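Local coordinates for protein polymerase X (Deinococcus radiodurans, PDB 2W9M) that probably extends DNA strands with deoxyribonucleoside triphosphates as a family X DNA polymerase, and carries a zinc-binding PHP domain with presumed phosphoric ester hydrolase activity, at residues Ala87-Leu92 with Ala367-Ala371; Glu302-His308 with Ala533-Gly537; Leu394-Ala398 with Arg549-Leu553; Gln438-Ile443 with Ala469-Val475; Ile443-His448 with Ala478-Thr484. All blocks are in the same frame, centred on the assembly; numbering follows the deposited sequence.

Contact 1: Ala87-Leu92 with Ala367-Ala371; sequences AAAGQL and AAYYA
The ring of Y370 lies obliquely against the small side chains of the facing helix: its CE1 is 3.5 Å from A87 CB, while the methylene CB of Y370 and the methyl CB of A88 approach to 3.9 Å. Next to this apolar patch the amide of Q91 reaches the backbone of 367-371. Its CG is placed beside the backbone N, anti to the carbonyl carbon (chi1 -62°), and the chain then runs out straight, which puts the amide at the edge of the tyrosine ring. There OE1 accepts the N-H of Y370 at 2.8 Å, a somewhat bent bond (142° at the hydrogen) whose donor is tilted 20° from the carbonyl plane. The N-H of Y369 is almost as close to OE1 but points too far aside to count as a hydrogen bond; A368 is the centre of an inverse gamma turn. The contact joins helix 83-91, in the N-terminal polymerase X part of the chain, to a loop of the PHP domain, a distorted beta-alpha barrel with a three-zinc centre. That loop follows strand 358-364, which carries the zinc ligand H364, and A371 lies beside the ligand D339. From the helix side, G90 O accepts a hydrogen bond from ND1 of the zinc ligand H428. Helix 10-26 covers the tyrosine through T20 and L24, and Y369 CD2 sits 4.2 Å above the plane of the Y370 ring. The CD2 methyl of L92 rests against Y370 O at 3.3 Å.

Contact 2: Glu302-His308 with Ala533-Gly537; sequences EYREPEH and ARKAG
H308 and E302 grip the last turn of helix 526-535, which closes in a Schellman motif at G537, whose positive phi favours glycine. H308 NE2 donates to K535 O at 2.8 Å with an almost straight N-H...O angle of 174°, and the carbonyl oxygen lies in the plane of the imidazole. At the preceding residue, R534 NH2 and E302 OE2 form a salt bridge of 2.8 Å; the carboxylate oxygen is met nearly along its C-O bond, with the two flat groups turned 24° apart. Between these polar ends the aliphatic part of K535 passes E302 O, which its CG approaches to 3.4 Å. The loop between helix 287-293 and strand 329-333 is thereby tied to a helix that follows the last strand of the PHP sheet. A second shell fixes the gripping groups. R534 NH1 donates to V322 O, while W499 lies parallel to the H308 ring and makes a cation-pi contact with K535. E305 OE2 is 4.5 Å from K535 NZ, too far for a salt bridge, and is paired instead with R190. Y303 places CE2 3.5 Å from R534 O and bonds through its hydroxyl to P316 O. The imidazole is also held from within its own segment: E305 N makes a weak bond to H308 ND1, and Y303 CA lies 3.7 Å above the centre of the ring.

Contact 3: Leu394-Ala398 with Arg549-Leu553; sequences LPIVA and RAEFL
R549 takes hold of the carbonyl of I396 with two nitrogens at once. NH2 donates to I396 O at 2.9 Å and NE to the same oxygen at 3.3 Å, a side-on grip in which the acceptor lies close to the guanidinium plane. The two donors come from the same face of the carbonyl plane, but differently: NH2 is tilted 24° from it, whereas NE stands well above it, 64° out. I396 O takes a further bond from Q390 NE2 of helix 376-391, so three donors converge on this oxygen. R549 spans the distance from its helix because its chain is fully extended as far as NE, with CG opposite the backbone N (chi1 -176°). V397 packs against the arginine, its CG2 lying over one guanidinium face and 3.9 Å from R549 NE. The same methyl touches L553 CD2 at 4.1 Å. The other branch of the valine, CG1, meets the edge of the F552 ring, with CE2 at 3.9 Å. F358 adds to this packing from the neighbouring strand, touching P395, V397 and R549, and the backbone of V397 is hydrogen-bonded to that of L359 and T361. Strand 396-403 is an inner member of the parallel PHP sheet, and the contact is that of a C-terminal helix, 549-561, packed against the beginning of a strand in a distorted beta-alpha barrel.

Contact 4: Gln438-Ile443 with Ala469-Val475; sequences QTERLI and ALDLDAV
T439 provides the direct polar link across the contact: its OG1 accepts the N-H of D471 at 2.9 Å, in a nearly straight bond of 162°. The hydroxyl donates in turn to A435 O one helical turn back, so this oxygen both accepts and donates. A valine in its place would probably leave the D471 N-H without its acceptor and the start of helix 472-482 less firmly fixed to its neighbour. A second polar link runs through a water that accepts from Q438 NE2 at 2.8 Å and probably donates to A469 O; NE2 also bonds N430 O. The other end of that amide is turned to its own helix, where R441 NH1 meets Q438 OE1 at 2.7 Å in the carbonyl plane, on a lone pair. R441 also binds I404 O, L405 O and S429 O, so the buried guanidinium is richly supplied with acceptors. Helices 435-446 and 472-482 lie side by side on the outside of the PHP beta-alpha barrel, with the short strand 453-454 between them in the chain. D471 is the N-cap residue of the second helix. Apolar contacts fill the rest of the interface. L470 and L442 cross at about a right angle with their CD1 methyls 3.5 Å apart; L470 holds its CG in the crowded position between backbone N and carbonyl carbon (chi1 86°), which carries its methyl end to L442. Farther along, V475 CG2 is 4.0 Å from L442 CB, T439 CG2 touches A474 CB at 3.9 Å, and I443 CG1 rests beside V475 CA at 4.1 Å.

Contact 5: Ile443-His448 with Ala478-Thr484; sequences IRAVSH and ACEANGT
V446 fits between A478 and C479 near the C-terminal ends of two neighbouring outer helices of the PHP barrel, 435-446 and 472-482, the second finishing in a Schellman motif at G483. With chi1 at -63°, the valine puts its two methyls to different uses: CG2, lying between the backbone N and the carbonyl carbon, meets A478 CB at 3.7 Å, and CG1 reaches C479 SG at 3.8 Å. I443 CG2 also comes within 3.8 Å of A478 CB. Behind V446 and C479 stands L454 of strand 453-454, so this patch faces the sheet. The polar side belongs to N482. Its CG points opposite the backbone N (chi1 -156°), which swings the amide across to the turn that leaves the first helix, and there ND2 bridges two carbonyls, V446 O at 3.0 Å and H448 O at 2.9 Å. Both bonds are bent, near 140° at the hydrogen; H448 O lies in the amide plane, though ND2 stands above the carbonyl plane of H448, while V446 O is tilted from the amide. With N482 replaced by alanine, both carbonyls would probably lose this donor, and the turn after the first helix its tie to the end of the second. Q559 and R563 bind the backbone of that second end. S447 folds back over its own helix, its OG donating to I443 O at 2.7 Å.

Contacts 1 and 2 are the buried ones and join parts of the polymerase X region to the PHP domain, lying on opposite sides of the chain's centre with centres 34 Å apart; contact 1 borders the zinc site, contact 2 is remote from it. Contacts 3, 4 and 5 are partly buried and lie within the PHP barrel. Contacts 4 and 5 use the same helix pair, 435-446 and 472-482, and share I443. The chemistry differs in what is added: all five pair a side chain with a backbone group, but only contact 2 adds a salt bridge across its segments, and only contact 4 a bridging water.

Contact 1: Ala87-Leu92 with Ala367-Ala371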
# COMPACT_ATOMS: atom_id res chain seq x y z
N ALA A 87 17.30 8.03 7.44
CA ALA A 87 17.57 7.02 6.43
C ALA A 87 16.60 5.86 6.59
O ALA A 87 16.01 5.40 5.61
CB ALA A 87 19.01 6.52 6.55
N ALA A 88 16.43 5.40 7.82
CA ALA A 88 15.54 4.27 8.10
C ALA A 88 14.08 4.58 7.76
O ALA A 88 13.35 3.70 7.27
CB ALA A 88 15.66 3.84 9.55
N ALA A 89 13.64 5.81 8.00
CA ALA A 89 12.27 6.19 7.69
C ALA A 89 11.99 6.00 6.20
O ALA A 89 10.87 5.69 5.81
CB ALA A 89 12.00 7.63 8.11
N GLY A 90 13.02 6.19 5.38
CA GLY A 90 12.86 6.10 3.94
C GLY A 90 13.06 4.71 3.38
O GLY A 90 12.69 4.43 2.24
N GLN A 91 13.64 3.82 4.19
CA GLN A 91 13.95 2.47 3.72
C GLN A 91 12.97 1.42 4.22
O GLN A 91 12.65 0.47 3.51
CB GLN A 91 15.37 2.09 4.13
CG GLN A 91 16.43 2.99 3.52
CD GLN A 91 17.81 2.65 4.02
OE1 GLN A 91 18.06 1.53 4.47
NE2 GLN A 91 18.72 3.61 3.95
N LEU A 92 12.50 1.60 5.45
CA LEU A 92 11.63 0.62 6.08
C LEU A 92 10.22 0.61 5.49
O LEU A 92 9.74 1.62 4.98
CB LEU A 92 11.58 0.86 7.59
CG LEU A 92 12.89 0.57 8.32
CD1 LEU A 92 12.79 0.95 9.79
CD2 LEU A 92 13.30 -0.90 8.17
N ALA A 367 22.61 -0.24 -0.76
CA ALA A 367 22.36 1.08 -0.18
C ALA A 367 21.30 1.10 0.93
O ALA A 367 21.43 1.84 1.90
CB ALA A 367 22.02 2.09 -1.26
N ALA A 368 20.25 0.29 0.77
CA ALA A 368 19.21 0.21 1.79
C ALA A 368 19.75 -0.53 3.01
O ALA A 368 19.44 -1.70 3.22
CB ALA A 368 17.96 -0.48 1.24
N TYR A 369 20.54 0.17 3.81
CA TYR A 369 21.24 -0.42 4.94
C TYR A 369 20.32 -0.84 6.08
O TYR A 369 20.50 -1.90 6.68
CB TYR A 369 22.31 0.55 5.46
CG TYR A 369 23.18 -0.05 6.53
CD1 TYR A 369 24.38 -0.68 6.21
CD2 TYR A 369 22.81 0.00 7.87
CE1 TYR A 369 25.18 -1.23 7.19
CE2 TYR A 369 23.61 -0.55 8.86
CZ TYR A 369 24.79 -1.16 8.51
OH TYR A 369 25.58 -1.72 9.48
N TYR A 370 19.32 -0.01 6.38
CA TYR A 370 18.43 -0.28 7.50
C TYR A 370 17.32 -1.25 7.13
O TYR A 370 16.49 -1.60 7.96
CB TYR A 370 17.86 1.03 8.06
CG TYR A 370 18.92 1.96 8.58
CD1 TYR A 370 19.47 2.94 7.77
CD2 TYR A 370 19.41 1.83 9.88
CE1 TYR A 370 20.46 3.79 8.25
CE2 TYR A 370 20.40 2.67 10.36
CZ TYR A 370 20.92 3.65 9.54
OH TYR A 370 21.90 4.49 10.01
N ALA A 371 17.33 -1.69 5.88
CA ALA A 371 16.35 -2.67 5.40
C ALA A 371 17.03 -3.98 5.01
O ALA A 371 16.45 -4.80 4.30
CB ALA A 371 15.57 -2.10 4.24

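Contact 2: Glu302-His308 with Ala533-Gly537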
# COMPACT_ATOMS: atom_id res chain seq x y z
N GLU A 302 -16.86 2.70 -9.99
CA GLU A 302 -15.44 2.97 -10.22
C GLU A 302 -15.22 4.35 -10.83
O GLU A 302 -14.16 4.94 -10.66
CB GLU A 302 -14.83 1.92 -11.15
CG GLU A 302 -14.86 0.49 -10.62
CD GLU A 302 -15.97 -0.33 -11.23
OE1 GLU A 302 -17.08 0.22 -11.45
OE2 GLU A 302 -15.74 -1.53 -11.50
N TYR A 303 -16.23 4.85 -11.53
CA TYR A 303 -16.10 6.10 -12.29
C TYR A 303 -16.86 7.28 -11.69
O TYR A 303 -17.18 8.24 -12.40
CB TYR A 303 -16.56 5.90 -13.74
CG TYR A 303 -15.79 4.84 -14.49
CD1 TYR A 303 -16.42 4.06 -15.46
CD2 TYR A 303 -14.45 4.61 -14.24
CE1 TYR A 303 -15.72 3.09 -16.16
CE2 TYR A 303 -13.74 3.64 -14.93
CZ TYR A 303 -14.38 2.89 -15.89
OH TYR A 303 -13.67 1.92 -16.57
N ARG A 304 -17.14 7.24 -10.39
CA ARG A 304 -17.95 8.28 -9.76
C ARG A 304 -17.14 9.31 -8.98
O ARG A 304 -17.63 9.89 -8.02
CB ARG A 304 -19.02 7.65 -8.86
CG ARG A 304 -19.98 6.75 -9.60
CD ARG A 304 -21.02 6.14 -8.67
NE ARG A 304 -21.80 5.12 -9.37
CZ ARG A 304 -22.76 4.40 -8.80
NH1 ARG A 304 -23.07 4.58 -7.52
NH2 ARG A 304 -23.41 3.49 -9.52
N GLU A 305 -15.90 9.53 -9.41
CA GLU A 305 -15.07 10.59 -8.84
C GLU A 305 -15.20 11.85 -9.69
O GLU A 305 -15.57 11.77 -10.86
CB GLU A 305 -13.61 10.16 -8.79
CG GLU A 305 -13.36 8.79 -8.20
CD GLU A 305 -13.65 8.73 -6.71
OE1 GLU A 305 -13.52 9.77 -6.03
OE2 GLU A 305 -13.99 7.64 -6.22
N PRO A 306 -14.87 13.01 -9.12
CA PRO A 306 -14.91 14.25 -9.91
C PRO A 306 -14.08 14.16 -11.19
O PRO A 306 -14.53 14.60 -12.24
CB PRO A 306 -14.30 15.28 -8.95
CG PRO A 306 -14.59 14.74 -7.59
CD PRO A 306 -14.51 13.25 -7.71
N GLU A 307 -12.88 13.59 -11.10
CA GLU A 307 -11.97 13.53 -12.25
C GLU A 307 -12.56 12.74 -13.42
O GLU A 307 -12.03 12.79 -14.53
CB GLU A 307 -10.62 12.91 -11.84
CG GLU A 307 -9.84 13.70 -10.77
CD GLU A 307 -10.44 13.58 -9.38
OE1 GLU A 307 -11.18 12.60 -9.13
OE2 GLU A 307 -10.18 14.46 -8.53
N HIS A 308 -13.64 12.02 -13.16
CA HIS A 308 -14.29 11.19 -14.17
C HIS A 308 -15.44 11.91 -14.89
O HIS A 308 -15.90 11.44 -15.94
CB HIS A 308 -14.85 9.91 -13.54
CG HIS A 308 -13.80 8.94 -13.08
ND1 HIS A 308 -13.51 8.74 -11.75
CD2 HIS A 308 -13.00 8.11 -13.78
CE1 HIS A 308 -12.57 7.82 -11.65
NE2 HIS A 308 -12.24 7.42 -12.86
N ALA A 533 -6.31 0.69 -10.10
CA ALA A 533 -6.16 0.48 -11.54
C ALA A 533 -7.50 0.58 -12.28
O ALA A 533 -7.56 1.10 -13.39
CB ALA A 533 -5.50 -0.87 -11.81
N ARG A 534 -8.56 0.09 -11.66
CA ARG A 534 -9.87 0.10 -12.30
C ARG A 534 -10.46 1.51 -12.44
O ARG A 534 -11.15 1.81 -13.41
CB ARG A 534 -10.84 -0.83 -11.56
CG ARG A 534 -10.42 -2.29 -11.63
CD ARG A 534 -11.22 -3.13 -10.66
NE ARG A 534 -12.64 -3.15 -11.01
CZ ARG A 534 -13.19 -4.02 -11.86
NH1 ARG A 534 -12.43 -4.93 -12.45
NH2 ARG A 534 -14.49 -3.97 -12.12
N LYS A 535 -10.17 2.37 -11.48
CA LYS A 535 -10.59 3.76 -11.58
C LYS A 535 -9.84 4.47 -12.70
O LYS A 535 -10.34 5.42 -13.29
CB LYS A 535 -10.38 4.49 -10.25
CG LYS A 535 -11.24 3.93 -9.13
CD LYS A 535 -10.63 4.17 -7.76
CE LYS A 535 -10.65 5.64 -7.39
NZ LYS A 535 -9.83 5.89 -6.17
N ALA A 536 -8.63 4.00 -13.00
CA ALA A 536 -7.85 4.57 -14.09
C ALA A 536 -8.31 4.00 -15.43
O ALA A 536 -7.93 4.49 -16.49
CB ALA A 536 -6.37 4.33 -13.87
N GLY A 537 -9.12 2.95 -15.38
CA GLY A 537 -9.66 2.35 -16.59
C GLY A 537 -8.73 1.34 -17.24
O GLY A 537 -8.76 1.14 -18.45

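Contact 3: Leu394-Ala398 with Arg549-Leu553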
# COMPACT_ATOMS: atom_id res chain seq x y z
N LEU A 394 9.22 -24.76 -8.49
CA LEU A 394 8.60 -23.49 -8.10
C LEU A 394 8.76 -22.41 -9.17
O LEU A 394 9.87 -22.15 -9.64
CB LEU A 394 9.15 -23.00 -6.77
CG LEU A 394 8.65 -23.73 -5.53
CD1 LEU A 394 9.12 -23.01 -4.28
CD2 LEU A 394 7.13 -23.83 -5.54
N PRO A 395 7.64 -21.77 -9.56
CA PRO A 395 7.64 -20.76 -10.63
C PRO A 395 8.13 -19.41 -10.12
O PRO A 395 7.34 -18.66 -9.56
CB PRO A 395 6.15 -20.66 -11.01
CG PRO A 395 5.43 -21.71 -10.18
CD PRO A 395 6.30 -21.98 -9.00
N ILE A 396 9.41 -19.12 -10.32
CA ILE A 396 10.01 -17.89 -9.81
C ILE A 396 10.79 -17.14 -10.89
O ILE A 396 11.41 -17.74 -11.77
CB ILE A 396 10.96 -18.17 -8.62
CG1 ILE A 396 10.27 -19.01 -7.56
CG2 ILE A 396 11.47 -16.87 -8.01
CD1 ILE A 396 11.15 -19.33 -6.37
N VAL A 397 10.76 -15.81 -10.81
CA VAL A 397 11.54 -14.94 -11.66
C VAL A 397 12.41 -14.07 -10.75
O VAL A 397 11.91 -13.43 -9.83
CB VAL A 397 10.63 -14.07 -12.54
CG1 VAL A 397 11.37 -12.87 -13.08
CG2 VAL A 397 10.04 -14.89 -13.68
N ALA A 398 13.72 -14.08 -10.97
CA ALA A 398 14.64 -13.40 -10.06
C ALA A 398 14.79 -11.92 -10.40
O ALA A 398 15.11 -11.55 -11.52
CB ALA A 398 16.00 -14.08 -10.07
N ARG A 549 4.41 -16.57 -17.03
CA ARG A 549 5.84 -16.49 -16.72
C ARG A 549 6.69 -16.35 -17.98
O ARG A 549 7.46 -15.40 -18.11
CB ARG A 549 6.29 -17.69 -15.90
CG ARG A 549 7.75 -17.62 -15.47
CD ARG A 549 8.21 -18.91 -14.80
NE ARG A 549 9.57 -18.76 -14.29
CZ ARG A 549 10.67 -18.83 -15.04
NH1 ARG A 549 10.57 -19.05 -16.34
NH2 ARG A 549 11.86 -18.67 -14.48
N ALA A 550 6.55 -17.29 -18.91
CA ALA A 550 7.35 -17.27 -20.13
C ALA A 550 7.05 -16.04 -20.99
O ALA A 550 7.95 -15.47 -21.61
CB ALA A 550 7.13 -18.54 -20.93
N GLU A 551 5.78 -15.62 -21.03
CA GLU A 551 5.39 -14.40 -21.73
C GLU A 551 6.06 -13.19 -21.10
O GLU A 551 6.39 -12.22 -21.79
CB GLU A 551 3.87 -14.22 -21.70
CG GLU A 551 3.08 -15.29 -22.44
CD GLU A 551 1.58 -15.22 -22.13
OE1 GLU A 551 1.17 -14.30 -21.39
OE2 GLU A 551 0.83 -16.08 -22.62
N PHE A 552 6.25 -13.23 -19.79
CA PHE A 552 6.87 -12.13 -19.07
C PHE A 552 8.35 -12.03 -19.39
O PHE A 552 8.87 -10.94 -19.61
CB PHE A 552 6.67 -12.29 -17.56
CG PHE A 552 7.35 -11.23 -16.74
CD1 PHE A 552 6.87 -9.93 -16.72
CD2 PHE A 552 8.47 -11.53 -15.98
CE1 PHE A 552 7.50 -8.95 -15.97
CE2 PHE A 552 9.10 -10.55 -15.23
CZ PHE A 552 8.62 -9.27 -15.23
N LEU A 553 9.02 -13.18 -19.42
CA LEU A 553 10.46 -13.20 -19.62
C LEU A 553 10.88 -12.66 -20.99
O LEU A 553 11.97 -12.09 -21.12
CB LEU A 553 11.03 -14.60 -19.39
CG LEU A 553 11.16 -14.99 -17.92
CD1 LEU A 553 11.80 -16.36 -17.78
CD2 LEU A 553 11.98 -13.96 -17.17

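Contact 4: Gln438-Ile443 with Ala469-Val475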
# COMPACT_ATOMS: atom_id res chain seq x y z
N GLN A 438 15.79 16.17 -8.32
CA GLN A 438 15.07 14.93 -8.12
C GLN A 438 14.53 14.39 -9.45
O GLN A 438 14.59 13.18 -9.71
CB GLN A 438 13.91 15.14 -7.14
CG GLN A 438 13.28 13.85 -6.64
CD GLN A 438 14.09 13.21 -5.53
OE1 GLN A 438 14.85 12.27 -5.77
NE2 GLN A 438 13.94 13.71 -4.31
N THR A 439 14.00 15.28 -10.27
CA THR A 439 13.50 14.91 -11.58
C THR A 439 14.60 14.33 -12.47
O THR A 439 14.42 13.29 -13.10
CB THR A 439 12.85 16.11 -12.30
OG1 THR A 439 11.71 16.55 -11.55
CG2 THR A 439 12.41 15.73 -13.70
N GLU A 440 15.74 15.01 -12.51
CA GLU A 440 16.88 14.55 -13.30
C GLU A 440 17.33 13.16 -12.82
O GLU A 440 17.70 12.31 -13.63
CB GLU A 440 18.04 15.54 -13.19
CG GLU A 440 19.25 15.19 -14.05
CD GLU A 440 20.40 16.17 -13.86
OE1 GLU A 440 21.56 15.71 -13.76
OE2 GLU A 440 20.15 17.40 -13.81
N ARG A 441 17.29 12.96 -11.51
CA ARG A 441 17.67 11.70 -10.89
C ARG A 441 16.83 10.54 -11.42
O ARG A 441 17.36 9.51 -11.83
CB ARG A 441 17.51 11.82 -9.37
CG ARG A 441 17.64 10.52 -8.60
CD ARG A 441 17.18 10.74 -7.16
NE ARG A 441 17.72 9.76 -6.22
CZ ARG A 441 17.37 9.71 -4.94
NH1 ARG A 441 16.49 10.56 -4.45
NH2 ARG A 441 17.91 8.79 -4.13
N LEU A 442 15.51 10.71 -11.41
CA LEU A 442 14.60 9.65 -11.81
C LEU A 442 14.57 9.43 -13.33
O LEU A 442 14.43 8.29 -13.79
CB LEU A 442 13.20 9.90 -11.25
CG LEU A 442 13.03 9.42 -9.81
CD1 LEU A 442 12.22 10.39 -8.98
CD2 LEU A 442 12.42 8.04 -9.78
N ILE A 443 14.69 10.51 -14.10
CA ILE A 443 14.78 10.40 -15.55
C ILE A 443 15.99 9.56 -15.93
O ILE A 443 15.92 8.71 -16.82
CB ILE A 443 14.90 11.77 -16.22
CG1 ILE A 443 13.58 12.53 -16.13
CG2 ILE A 443 15.29 11.61 -17.68
CD1 ILE A 443 13.64 13.91 -16.72
N ALA A 469 9.26 16.19 -3.84
CA ALA A 469 8.97 17.16 -4.89
C ALA A 469 9.67 16.78 -6.19
O ALA A 469 10.90 16.74 -6.26
CB ALA A 469 9.38 18.55 -4.44
N LEU A 470 8.88 16.51 -7.23
CA LEU A 470 9.42 16.22 -8.55
C LEU A 470 8.41 16.57 -9.64
O LEU A 470 7.25 16.86 -9.35
CB LEU A 470 9.85 14.75 -8.67
CG LEU A 470 8.78 13.73 -9.08
CD1 LEU A 470 9.40 12.36 -9.29
CD2 LEU A 470 7.66 13.67 -8.05
N ASP A 471 8.86 16.54 -10.88
CA ASP A 471 8.00 16.79 -12.03
C ASP A 471 7.57 15.46 -12.64
O ASP A 471 8.21 14.95 -13.56
CB ASP A 471 8.73 17.63 -13.07
CG ASP A 471 7.90 17.87 -14.31
OD1 ASP A 471 6.66 17.68 -14.26
OD2 ASP A 471 8.48 18.25 -15.35
N LEU A 472 6.46 14.91 -12.14
CA LEU A 472 6.04 13.57 -12.51
C LEU A 472 5.92 13.39 -14.02
O LEU A 472 6.36 12.37 -14.57
CB LEU A 472 4.73 13.21 -11.82
CG LEU A 472 4.63 11.85 -11.13
CD1 LEU A 472 3.22 11.30 -11.28
CD2 LEU A 472 5.64 10.85 -11.67
N ASP A 473 5.34 14.37 -14.70
CA ASP A 473 5.12 14.27 -16.15
C ASP A 473 6.42 14.10 -16.94
O ASP A 473 6.47 13.34 -17.91
CB ASP A 473 4.33 15.48 -16.67
CG ASP A 473 2.84 15.34 -16.44
OD1 ASP A 473 2.07 16.20 -16.93
OD2 ASP A 473 2.42 14.37 -15.77
N ALA A 474 7.47 14.82 -16.53
CA ALA A 474 8.78 14.66 -17.15
C ALA A 474 9.29 13.23 -16.95
O ALA A 474 9.77 12.60 -17.89
CB ALA A 474 9.76 15.66 -16.57
N VAL A 475 9.18 12.73 -15.72
CA VAL A 475 9.66 11.39 -15.40
C VAL A 475 8.89 10.33 -16.17
O VAL A 475 9.49 9.43 -16.77
CB VAL A 475 9.57 11.08 -13.89
CG1 VAL A 475 10.00 9.65 -13.62
CG2 VAL A 475 10.43 12.05 -13.10
O HOH W 1 12.28 15.98 -3.91

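Contact 5: Ile443-His448 with Ala478-Thr484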
# COMPACT_ATOMS: atom_id res chain seq x y z
N ILE A 443 14.69 10.51 -14.10
CA ILE A 443 14.78 10.40 -15.55
C ILE A 443 15.99 9.56 -15.93
O ILE A 443 15.92 8.71 -16.82
CB ILE A 443 14.90 11.77 -16.22
CG1 ILE A 443 13.58 12.53 -16.13
CG2 ILE A 443 15.29 11.61 -17.68
CD1 ILE A 443 13.64 13.91 -16.72
N ARG A 444 17.10 9.81 -15.25
CA ARG A 444 18.34 9.07 -15.46
C ARG A 444 18.16 7.58 -15.16
O ARG A 444 18.62 6.73 -15.92
CB ARG A 444 19.45 9.66 -14.58
CG ARG A 444 20.68 8.77 -14.41
CD ARG A 444 21.85 9.29 -15.22
NE ARG A 444 23.05 9.41 -14.39
CZ ARG A 444 24.07 8.56 -14.41
NH1 ARG A 444 24.05 7.52 -15.24
NH2 ARG A 444 25.11 8.75 -13.61
N ALA A 445 17.48 7.28 -14.06
CA ALA A 445 17.29 5.89 -13.64
C ALA A 445 16.34 5.10 -14.54
O ALA A 445 16.60 3.94 -14.84
CB ALA A 445 16.82 5.83 -12.20
N VAL A 446 15.25 5.73 -14.97
CA VAL A 446 14.28 5.04 -15.83
C VAL A 446 14.75 4.98 -17.28
O VAL A 446 14.11 4.36 -18.12
CB VAL A 446 12.87 5.69 -15.76
CG1 VAL A 446 12.29 5.58 -14.36
CG2 VAL A 446 12.93 7.14 -16.22
N SER A 447 15.88 5.63 -17.56
CA SER A 447 16.45 5.62 -18.90
C SER A 447 17.52 4.54 -19.06
O SER A 447 18.08 4.36 -20.14
CB SER A 447 17.05 6.99 -19.24
OG SER A 447 16.05 7.97 -19.45
N HIS A 448 17.80 3.82 -17.98
CA HIS A 448 18.82 2.77 -17.99
C HIS A 448 18.39 1.66 -18.95
O HIS A 448 17.20 1.38 -19.07
CB HIS A 448 19.01 2.23 -16.57
CG HIS A 448 20.22 1.36 -16.40
ND1 HIS A 448 20.28 0.06 -16.86
CD2 HIS A 448 21.41 1.60 -15.80
CE1 HIS A 448 21.45 -0.46 -16.55
NE2 HIS A 448 22.16 0.45 -15.91
N ALA A 478 9.90 10.12 -19.66
CA ALA A 478 11.14 9.36 -19.78
C ALA A 478 10.88 7.85 -19.74
O ALA A 478 11.59 7.08 -20.37
CB ALA A 478 12.11 9.77 -18.70
N CYS A 479 9.85 7.45 -19.00
CA CYS A 479 9.46 6.04 -18.95
C CYS A 479 8.93 5.60 -20.30
O CYS A 479 9.29 4.54 -20.81
CB CYS A 479 8.39 5.80 -17.87
SG CYS A 479 8.99 5.88 -16.18
N GLU A 480 8.06 6.43 -20.87
CA GLU A 480 7.46 6.14 -22.16
C GLU A 480 8.54 5.99 -23.24
O GLU A 480 8.48 5.08 -24.06
CB GLU A 480 6.48 7.24 -22.55
CG GLU A 480 5.79 7.02 -23.89
CD GLU A 480 4.96 8.21 -24.32
OE1 GLU A 480 5.27 9.35 -23.90
OE2 GLU A 480 3.99 8.01 -25.09
N ALA A 481 9.52 6.89 -23.20
CA ALA A 481 10.58 6.92 -24.20
C ALA A 481 11.51 5.71 -24.10
O ALA A 481 12.14 5.33 -25.08
CB ALA A 481 11.39 8.21 -24.07
N ASN A 482 11.59 5.12 -22.91
CA ASN A 482 12.44 3.96 -22.72
C ASN A 482 11.64 2.67 -22.59
O ASN A 482 12.20 1.59 -22.40
CB ASN A 482 13.34 4.14 -21.50
CG ASN A 482 14.59 3.29 -21.57
OD1 ASN A 482 15.20 3.17 -22.63
ND2 ASN A 482 14.99 2.72 -20.44
N GLY A 483 10.33 2.78 -22.72
CA GLY A 483 9.46 1.62 -22.61
C GLY A 483 9.53 0.95 -21.25
O GLY A 483 9.19 -0.23 -21.11
N THR A 484 9.97 1.69 -20.24
CA THR A 484 9.98 1.15 -18.89
C THR A 484 8.59 1.23 -18.25
O THR A 484 7.94 2.27 -18.30
CB THR A 484 11.05 1.81 -18.00
OG1 THR A 484 10.52 2.04 -16.69
CG2 THR A 484 11.49 3.11 -18.60